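Local coordinates for metallo-beta-lactamase superfamily protein (Thermus thermophilus, PDB 2ZWR) that binds a pair of zinc ions at the metal site of a metallo-beta-lactamase fold and is probably a hydrolase, at residues A[6-9]-A[14-17]; A[48-53]-A[65-70]. All coordinates share one frame; numbering follows the deposited sequence.

Contact 1: A[6-9]-A[14-17]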
loop_
_atom_site.group_PDB
_atom_site.type_symbol
_atom_site.label_atom_id
_atom_site.label_comp_id
_atom_site.label_asym_id
_atom_site.label_seq_id
_atom_site.Cartn_x
_atom_site.Cartn_y
_atom_site.Cartn_z
ATOM N N VAL A 6 -8.936 6.914 1.397
ATOM C CA VAL A 6 -9.744 7.287 0.239
ATOM C C VAL A 6 -9.702 6.161 -0.793
ATOM O O VAL A 6 -8.636 5.606 -1.084
ATOM C CB VAL A 6 -9.319 8.661 -0.351
ATOM C CG1 VAL A 6 -7.843 8.648 -0.809
ATOM C CG2 VAL A 6 -10.286 9.105 -1.482
ATOM N N THR A 7 -10.869 5.795 -1.307
ATOM C CA THR A 7 -10.968 4.724 -2.289
ATOM C C THR A 7 -10.851 5.305 -3.697
ATOM O O THR A 7 -11.488 6.312 -4.012
ATOM C CB THR A 7 -12.255 3.908 -2.092
ATOM O OG1 THR A 7 -12.264 3.409 -0.755
ATOM C CG2 THR A 7 -12.335 2.723 -3.060
ATOM N N LEU A 8 -10.025 4.668 -4.530
ATOM C CA LEU A 8 -9.606 5.244 -5.805
ATOM C C LEU A 8 -9.651 4.256 -6.952
ATOM O O LEU A 8 -9.259 3.100 -6.800
ATOM C CB LEU A 8 -8.178 5.810 -5.691
ATOM C CG LEU A 8 -7.860 6.841 -4.596
ATOM C CD1 LEU A 8 -6.369 7.033 -4.517
ATOM C CD2 LEU A 8 -8.577 8.179 -4.853
ATOM N N GLY A 9 -10.134 4.725 -8.102
ATOM C CA GLY A 9 -10.022 3.987 -9.362
ATOM C C GLY A 9 -11.051 2.893 -9.548
ATOM O O GLY A 9 -11.747 2.545 -8.598
ATOM N N ASN A 14 -7.569 1.355 -1.897
ATOM C CA ASN A 14 -7.486 2.312 -0.781
ATOM C C ASN A 14 -6.110 2.990 -0.629
ATOM O O ASN A 14 -5.093 2.319 -0.345
ATOM C CB ASN A 14 -7.855 1.654 0.568
ATOM C CG ASN A 14 -9.208 0.930 0.549
ATOM O OD1 ASN A 14 -9.357 -0.119 1.185
ATOM N ND2 ASN A 14 -10.194 1.489 -0.153
ATOM N N ALA A 15 -6.097 4.314 -0.792
ATOM C CA ALA A 15 -4.959 5.155 -0.430
ATOM C C ALA A 15 -5.115 5.650 1.008
ATOM O O ALA A 15 -6.230 5.749 1.512
ATOM C CB ALA A 15 -4.841 6.347 -1.377
ATOM N N TYR A 16 -4.002 5.960 1.664
ATOM C CA TYR A 16 -4.046 6.467 3.029
ATOM C C TYR A 16 -3.144 7.672 3.154
ATOM O O TYR A 16 -1.940 7.580 2.895
ATOM C CB TYR A 16 -3.657 5.377 4.059
ATOM C CG TYR A 16 -4.598 4.180 4.052
ATOM C CD1 TYR A 16 -5.763 4.173 4.827
ATOM C CD2 TYR A 16 -4.343 3.075 3.241
ATOM C CE1 TYR A 16 -6.653 3.082 4.797
ATOM C CE2 TYR A 16 -5.227 1.984 3.206
ATOM C CZ TYR A 16 -6.375 1.999 3.987
ATOM O OH TYR A 16 -7.238 0.920 3.957
ATOM N N LEU A 17 -3.744 8.805 3.513
ATOM C CA LEU A 17 -3.014 10.000 3.897
ATOM C C LEU A 17 -2.888 9.965 5.415
ATOM O O LEU A 17 -3.876 10.016 6.135
ATOM C CB LEU A 17 -3.735 11.264 3.419
ATOM C CG LEU A 17 -3.106 12.624 3.761
ATOM C CD1 LEU A 17 -1.717 12.814 3.122
ATOM C CD2 LEU A 17 -4.060 13.784 3.384
#
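V6 and A15 grip each other through two backbone hydrogen bonds, the closed ring of an antiparallel hydrogen-bonded pair. V6 N gives its hydrogen to A15 O over 2.9 Å, and the return bond, A15 N to V6 O, has the same length; V6 O also receives a CA-H...O contact from CA of N14 at 3.5 Å. On the face that carries V6 and A15, the methyl of A15 is met by two larger side chains. CG1 of V6 lies 3.8 Å from CB of A15, placed between its own backbone N and carbonyl carbon by chi1 of 60°, and CD1 of L8 reaches the same methyl at 3.6 Å. Strands 2-8 and 13-20 form the hairpin at one edge of one of the two mixed sheets, which belong to the alpha-beta/beta-alpha sandwich of the metallo-beta-lactamase fold. T7 and N14, the neighbouring non-hydrogen-bonded pair, stand on the other face with CA atoms 4.5 Å apart; their side chains leave the sheet alongside each other. Farther out, helix 33-43 packs on the V6 and L8 face through L36, which touches both residues, and L39, which touches V6. The N14 face turns toward the second sheet: the backbone of N14 bonds to that of G183, and its side chain comes within about 5 Å of that of H184, a zinc ligand. Y16 follows on this face, its OH hydrogen-bonded to P182 O and its ring edge-to-face with those of F141 and H181.

Contact 2: A[48-53]-A[65-70]; sequences LAILLT and PLVEAL
Strand 50-51 and helix 63-70 come no closer than 8.6 Å between CA atoms, those of I50 and V67, and no hydrogen bond joins the two segments. A single side chain bridges the interval. I50 points from the strand toward the helix, and its CD1 methyl is the atom that arrives: it lies 4.2 Å from CB of L66 and 4.3 Å from CG2 of V67, so that one methyl meets two successive residues of the helix. The reach comes from an extended branch, with CD1 anti to CA across the CB-CG1 bond (chi2 173°). I50 and L66 cross at about a right angle, and the helix is touched at the root of the leucine, at CB, whereas the valine offers one of its branch methyls. This is a strand-to-helix contact inside a beta-alpha-beta unit, strand 50-51, helix 63-70 and strand 74-76, in which the helix lies over the sheet between two parallel neighbouring strands. The interaction is wholly apolar and buries a modest 89 Å² in all, yet its neighbours extend it in several directions. L66 continues to L26 of strand 23-27 and to L36 and L37 of helix 33-43, while V67 also rests on V74 in the last strand of the unit. I50 touches P29 and L72 as well, and its backbone is hydrogen-bonded to P73 and Y75. T53, which directly precedes the zinc ligand H54, has its OG1 hydrogen-bonded to D28 OD2.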
loop_
_atom_site.group_PDB
_atom_site.type_symbol
_atom_site.label_atom_id
_atom_site.label_comp_id
_atom_site.label_asym_id
_atom_site.label_seq_id
_atom_site.Cartn_x
_atom_site.Cartn_y
_atom_site.Cartn_z
ATOM N N LEU A 48 4.851 14.320 2.623
ATOM C CA LEU A 48 6.275 14.559 2.416
ATOM C C LEU A 48 6.902 13.481 1.537
ATOM O O LEU A 48 8.031 13.619 1.074
ATOM C CB LEU A 48 7.005 14.611 3.766
ATOM C CG LEU A 48 6.585 15.738 4.714
ATOM C CD1 LEU A 48 7.436 15.731 5.969
ATOM C CD2 LEU A 48 6.632 17.097 4.011
ATOM N N ALA A 49 6.160 12.406 1.318
ATOM C CA ALA A 49 6.653 11.259 0.585
ATOM C C ALA A 49 5.487 10.369 0.186
ATOM O O ALA A 49 4.418 10.420 0.786
ATOM C CB ALA A 49 7.661 10.466 1.457
ATOM N N ILE A 50 5.717 9.551 -0.835
ATOM C CA ILE A 50 4.810 8.487 -1.229
ATOM C C ILE A 50 5.434 7.162 -0.773
ATOM O O ILE A 50 6.602 6.901 -1.051
ATOM C CB ILE A 50 4.545 8.506 -2.774
ATOM C CG1 ILE A 50 3.668 9.721 -3.143
ATOM C CG2 ILE A 50 3.912 7.174 -3.245
ATOM C CD1 ILE A 50 3.460 9.983 -4.646
ATOM N N LEU A 51 4.665 6.359 -0.029
ATOM C CA LEU A 51 5.100 5.031 0.432
ATOM C C LEU A 51 4.241 3.984 -0.280
ATOM O O LEU A 51 3.013 4.092 -0.288
ATOM C CB LEU A 51 4.944 4.904 1.959
ATOM C CG LEU A 51 6.109 5.309 2.895
ATOM C CD1 LEU A 51 6.746 6.658 2.560
ATOM C CD2 LEU A 51 5.687 5.267 4.369
ATOM N N LEU A 52 4.890 2.990 -0.887
ATOM C CA LEU A 52 4.174 1.950 -1.641
ATOM C C LEU A 52 4.282 0.560 -1.017
ATOM O O LEU A 52 5.384 0.031 -0.867
ATOM C CB LEU A 52 4.629 1.917 -3.113
ATOM C CG LEU A 52 4.511 3.211 -3.936
ATOM C CD1 LEU A 52 5.148 3.011 -5.315
ATOM C CD2 LEU A 52 3.057 3.694 -4.067
ATOM N N THR A 53 3.126 -0.016 -0.663
ATOM C CA THR A 53 3.057 -1.400 -0.182
ATOM C C THR A 53 3.511 -2.325 -1.285
ATOM O O THR A 53 4.229 -3.288 -1.031
ATOM C CB THR A 53 1.633 -1.833 0.286
ATOM O OG1 THR A 53 0.728 -1.827 -0.834
ATOM C CG2 THR A 53 1.114 -0.947 1.435
ATOM N N PRO A 65 1.533 12.338 -11.503
ATOM C CA PRO A 65 1.083 13.724 -11.289
ATOM C C PRO A 65 1.465 14.317 -9.937
ATOM O O PRO A 65 1.787 15.504 -9.864
ATOM C CB PRO A 65 -0.450 13.639 -11.423
ATOM C CG PRO A 65 -0.795 12.168 -11.292
ATOM C CD PRO A 65 0.403 11.439 -11.836
ATOM N N LEU A 66 1.435 13.506 -8.882
ATOM C CA LEU A 66 1.772 13.987 -7.542
ATOM C C LEU A 66 3.266 14.267 -7.366
ATOM O O LEU A 66 3.634 15.197 -6.665
ATOM C CB LEU A 66 1.266 13.014 -6.475
ATOM C CG LEU A 66 -0.264 12.874 -6.439
ATOM C CD1 LEU A 66 -0.701 11.946 -5.318
ATOM C CD2 LEU A 66 -0.954 14.223 -6.315
ATOM N N VAL A 67 4.110 13.467 -8.020
ATOM C CA VAL A 67 5.556 13.701 -8.040
ATOM C C VAL A 67 5.886 14.966 -8.852
ATOM O O VAL A 67 6.699 15.789 -8.433
ATOM C CB VAL A 67 6.319 12.463 -8.593
ATOM C CG1 VAL A 67 7.764 12.791 -8.894
ATOM C CG2 VAL A 67 6.227 11.294 -7.610
ATOM N N GLU A 68 5.237 15.112 -10.003
ATOM C CA GLU A 68 5.362 16.318 -10.825
ATOM C C GLU A 68 4.962 17.595 -10.059
ATOM O O GLU A 68 5.662 18.605 -10.127
ATOM C CB GLU A 68 4.512 16.185 -12.097
ATOM C CG GLU A 68 4.793 17.282 -13.120
ATOM C CD GLU A 68 4.011 17.116 -14.410
ATOM O OE1 GLU A 68 2.816 16.700 -14.368
ATOM O OE2 GLU A 68 4.598 17.423 -15.477
ATOM N N ALA A 69 3.845 17.547 -9.335
ATOM C CA ALA A 69 3.353 18.727 -8.614
ATOM C C ALA A 69 4.142 19.033 -7.339
ATOM O O ALA A 69 4.383 20.200 -7.024
ATOM C CB ALA A 69 1.881 18.575 -8.300
ATOM N N LEU A 70 4.548 17.986 -6.614
ATOM C CA LEU A 70 5.104 18.148 -5.264
ATOM C C LEU A 70 6.529 17.608 -5.033
ATOM O O LEU A 70 7.022 17.642 -3.902
ATOM C CB LEU A 70 4.127 17.561 -4.225
ATOM C CG LEU A 70 2.769 18.271 -4.050
ATOM C CD1 LEU A 70 1.801 17.391 -3.274
ATOM C CD2 LEU A 70 2.930 19.641 -3.368
#

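In the fold
Both contacts reach the same mixed sheet, in which strand 23-27 lies between the hairpin of contact 1 and strand 50-51 of contact 2. They follow one another in series along the chain, the hairpin closing before the beta-alpha-beta unit opens. Their centres are 13 Å apart and their nearest atoms about 7 Å, without touching. Helix 33-43 connects them: L36 meets V6 and L8 of contact 1 and also L66 of contact 2, making one apolar layer over the sheet. The zinc ligands H54, H56, D58 and H59 lie on the chain between segments 48-53 and 65-70, so this layered framework flanks the metal-binding loop.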